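Local coordinates for protein fucose-binding lectin (PDB 6HTN) that binds fucose-type sugars as a beta-propeller lectin, holding methyl alpha-L-fucopyranoside in pockets between neighbouring blades, including across subunit boundaries, at residues I13-Y18 with R30-N35. Residues are numbered along the deposited sequence; the frame is centred on the assembly and turned at random.
Sequences IHLRIY and RCWDSN. With MFU (methyl alpha-L-fucopyranoside), chain G; MFU (methyl alpha-L-fucopyranoside), chain O.
Asp33 OD1 gathers the side chains of His14 and Arg16 from the neighbouring strand. His14 ND1 donates to it almost straight (2.7 Å, 172°), with the oxygen in the imidazole plane but the donor above the carboxylate plane. Arg16 approaches end-on with NH1 and NH2, and the salt bridge from NH2 to Asp33 OD1 (3.0 Å) uses the syn lone pair; the other carboxylate oxygen, OD2, is hydrogen-bonded to Tyr38 OH. NH1 also bonds Leu15 O (2.9 Å), so the guanidinium is fixed in rotation. The bend at chi2 (-72°) lays the guanidinium with one face against Cys31, and SG lies 3.4 Å from Arg16 CD. Thus oriented, Arg16 binds one fucoside, NE donating to O4 (2.9 Å) and NH2 to ring oxygen O5 (2.8 Å); Asp33 probably helps position and polarise the Arg16 guanidinium.

On the other sheet face, Leu15 CB meets Trp32 CB at 4.0 Å. With CG anti to the backbone N (chi1 175°), the Trp32 indole offers one face to a second fucoside, whose C5 and C6 pack over it in CH-pi fashion, while Leu15 CD1 borders the same sugar.

Paired backbone hydrogen bonds join Leu15 with Trp32 and Ile17 with Arg30, flanking the non-hydrogen-bonded pair Arg16–Cys31.

These are the two inner strands of a four-stranded propeller blade, between strands 3-7 and 37-39. Arg16 faces Ile66 of the next blade, whereas Leu15 and Ile17 pack on Tyr119 of the second subunit.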
loop_
_atom_site.group_PDB
_atom_site.type_symbol
_atom_site.label_atom_id
_atom_site.label_comp_id
_atom_site.label_asym_id
_atom_site.label_seq_id
_atom_site.Cartn_x
_atom_site.Cartn_y
_atom_site.Cartn_z
ATOM N N ILE A 13 14.886 -29.562 0.437
ATOM C CA ILE A 13 14.056 -28.350 0.738
ATOM C C ILE A 13 12.830 -28.320 -0.186
ATOM O O ILE A 13 12.933 -28.621 -1.388
ATOM C CB ILE A 13 14.902 -27.085 0.617
ATOM C CG1 ILE A 13 14.138 -25.860 1.154
ATOM C CG2 ILE A 13 15.407 -26.837 -0.790
ATOM C CD1 ILE A 13 13.745 -25.991 2.623
ATOM N N HIS A 14 11.706 -27.913 0.365
ATOM C CA HIS A 14 10.456 -27.618 -0.354
ATOM C C HIS A 14 10.109 -26.160 -0.077
ATOM O O HIS A 14 10.117 -25.787 1.106
ATOM C CB HIS A 14 9.332 -28.540 0.076
ATOM C CG HIS A 14 9.682 -29.981 -0.165
ATOM N ND1 HIS A 14 9.248 -30.642 -1.321
ATOM C CD2 HIS A 14 10.461 -30.854 0.537
ATOM C CE1 HIS A 14 9.732 -31.905 -1.288
ATOM N NE2 HIS A 14 10.484 -32.057 -0.198
ATOM N N LEU A 15 9.850 -25.388 -1.127
ATOM C CA LEU A 15 9.471 -23.951 -0.969
ATOM C C LEU A 15 8.070 -23.778 -1.484
ATOM O O LEU A 15 7.696 -24.358 -2.541
ATOM C CB LEU A 15 10.440 -23.069 -1.770
ATOM C CG LEU A 15 11.930 -23.208 -1.498
ATOM C CD1 LEU A 15 12.741 -22.330 -2.472
ATOM C CD2 LEU A 15 12.277 -22.818 -0.072
ATOM N N ARG A 16 7.288 -22.948 -0.809
ATOM C CA ARG A 16 5.945 -22.567 -1.278
ATOM C C ARG A 16 5.858 -21.042 -1.183
ATOM O O ARG A 16 5.984 -20.516 -0.043
ATOM C CB ARG A 16 4.804 -23.256 -0.571
ATOM C CG ARG A 16 4.828 -24.775 -0.694
ATOM C CD ARG A 16 4.442 -25.194 -2.128
ATOM N NE ARG A 16 4.390 -26.680 -2.235
ATOM C CZ ARG A 16 5.405 -27.475 -2.513
ATOM N NH1 ARG A 16 6.619 -27.045 -2.653
ATOM N NH2 ARG A 16 5.175 -28.766 -2.622
ATOM N N ILE A 17 5.655 -20.368 -2.299
ATOM C CA ILE A 17 5.674 -18.882 -2.382
ATOM C C ILE A 17 4.296 -18.433 -2.836
ATOM O O ILE A 17 3.857 -18.832 -3.949
ATOM C CB ILE A 17 6.798 -18.396 -3.293
ATOM C CG1 ILE A 17 8.150 -19.032 -3.010
ATOM C CG2 ILE A 17 6.851 -16.878 -3.306
ATOM C CD1 ILE A 17 8.655 -18.822 -1.562
ATOM N N TYR A 18 3.630 -17.584 -2.081
ATOM C CA TYR A 18 2.252 -17.142 -2.310
ATOM C C TYR A 18 2.227 -15.659 -2.664
ATOM O O TYR A 18 2.864 -14.843 -1.962
ATOM C CB TYR A 18 1.383 -17.416 -1.074
ATOM C CG TYR A 18 1.344 -18.885 -0.708
ATOM C CD1 TYR A 18 0.457 -19.758 -1.347
ATOM C CD2 TYR A 18 2.266 -19.414 0.167
ATOM C CE1 TYR A 18 0.493 -21.123 -1.072
ATOM C CE2 TYR A 18 2.300 -20.756 0.453
ATOM C CZ TYR A 18 1.416 -21.618 -0.171
ATOM O OH TYR A 18 1.539 -22.988 0.038
ATOM N N ARG A 30 3.523 -20.797 -5.980
ATOM C CA ARG A 30 4.690 -21.291 -6.740
ATOM C C ARG A 30 5.447 -22.277 -5.867
ATOM O O ARG A 30 5.639 -22.011 -4.662
ATOM C CB ARG A 30 5.583 -20.184 -7.245
ATOM C CG ARG A 30 4.882 -19.307 -8.271
ATOM C CD ARG A 30 4.692 -20.017 -9.641
ATOM N NE ARG A 30 5.968 -20.015 -10.307
ATOM C CZ ARG A 30 6.239 -20.754 -11.431
ATOM N NH1 ARG A 30 5.353 -21.587 -11.898
ATOM N NH2 ARG A 30 7.350 -20.546 -12.072
ATOM N N CYS A 31 5.817 -23.398 -6.447
ATOM C CA CYS A 31 6.373 -24.539 -5.688
ATOM C C CYS A 31 7.733 -24.940 -6.171
ATOM O O CYS A 31 7.963 -24.986 -7.396
ATOM C CB CYS A 31 5.465 -25.743 -5.826
ATOM S SG CYS A 31 3.746 -25.489 -5.444
ATOM N N TRP A 32 8.620 -25.277 -5.235
ATOM C CA TRP A 32 9.938 -25.862 -5.555
ATOM C C TRP A 32 10.051 -27.133 -4.734
ATOM O O TRP A 32 9.938 -27.044 -3.485
ATOM C CB TRP A 32 11.078 -24.925 -5.247
ATOM C CG TRP A 32 12.455 -25.480 -5.436
ATOM C CD1 TRP A 32 13.149 -26.311 -4.595
ATOM C CD2 TRP A 32 13.294 -25.237 -6.571
ATOM N NE1 TRP A 32 14.384 -26.575 -5.123
ATOM C CE2 TRP A 32 14.501 -25.929 -6.342
ATOM C CE3 TRP A 32 13.147 -24.498 -7.747
ATOM C CZ2 TRP A 32 15.549 -25.873 -7.260
ATOM C CZ3 TRP A 32 14.189 -24.435 -8.649
ATOM C CH2 TRP A 32 15.372 -25.136 -8.405
ATOM N N ASP A 33 10.286 -28.277 -5.373
ATOM C CA ASP A 33 10.445 -29.567 -4.644
ATOM C C ASP A 33 11.800 -30.203 -4.925
ATOM O O ASP A 33 12.202 -31.074 -4.105
ATOM C CB ASP A 33 9.366 -30.561 -5.014
ATOM C CG ASP A 33 7.985 -30.182 -4.577
ATOM O OD1 ASP A 33 7.862 -29.663 -3.446
ATOM O OD2 ASP A 33 7.067 -30.554 -5.264
ATOM N N SER A 34 12.507 -29.839 -5.988
ATOM C CA SER A 34 13.801 -30.491 -6.315
ATOM C C SER A 34 14.604 -29.638 -7.265
ATOM O O SER A 34 15.741 -29.298 -6.949
ATOM C CB SER A 34 13.616 -31.881 -6.885
ATOM O OG SER A 34 12.756 -31.851 -8.002
ATOM N N ASN A 35 14.053 -29.311 -8.447
ATOM C CA ASN A 35 14.900 -28.685 -9.463
ATOM C C ASN A 35 14.170 -27.674 -10.334
ATOM O O ASN A 35 14.818 -27.164 -11.243
ATOM C CB ASN A 35 15.471 -29.775 -10.380
ATOM C CG ASN A 35 14.408 -30.499 -11.170
ATOM O OD1 ASN A 35 13.193 -30.520 -10.894
ATOM N ND2 ASN A 35 14.887 -31.215 -12.170
HETATM C C1 MFU G . 1.847 -29.561 -4.074
HETATM C C2 MFU G . 0.971 -28.321 -4.268
HETATM C C3 MFU G . -0.105 -28.125 -3.252
HETATM C C4 MFU G . 0.548 -28.026 -1.883
HETATM C C5 MFU G . 1.344 -29.339 -1.790
HETATM C C6 MFU G . 2.159 -29.348 -0.459
HETATM O O1 MFU G . 0.886 -30.555 -4.141
HETATM O O2 MFU G . 0.241 -28.471 -5.541
HETATM O O3 MFU G . -0.898 -26.929 -3.437
HETATM O O4 MFU G . 1.528 -26.961 -1.834
HETATM O O5 MFU G . 2.416 -29.409 -2.739
HETATM C CM MFU G . 1.522 -31.858 -4.023
HETATM C C1 MFU O . 18.372 -21.975 -5.992
HETATM C C2 MFU O . 17.367 -20.963 -6.542
HETATM C C3 MFU O . 16.026 -21.579 -6.607
HETATM C C4 MFU O . 15.503 -22.124 -5.315
HETATM C C5 MFU O . 16.544 -23.201 -4.876
HETATM C C6 MFU O . 16.142 -23.756 -3.543
HETATM O O1 MFU O . 18.410 -22.996 -6.974
HETATM O O2 MFU O . 17.844 -20.611 -7.858
HETATM O O3 MFU O . 15.086 -20.606 -7.183
HETATM O O4 MFU O . 15.479 -21.093 -4.332
HETATM O O5 MFU O . 17.803 -22.566 -4.811
HETATM C CM MFU O . 19.252 -24.127 -6.525
#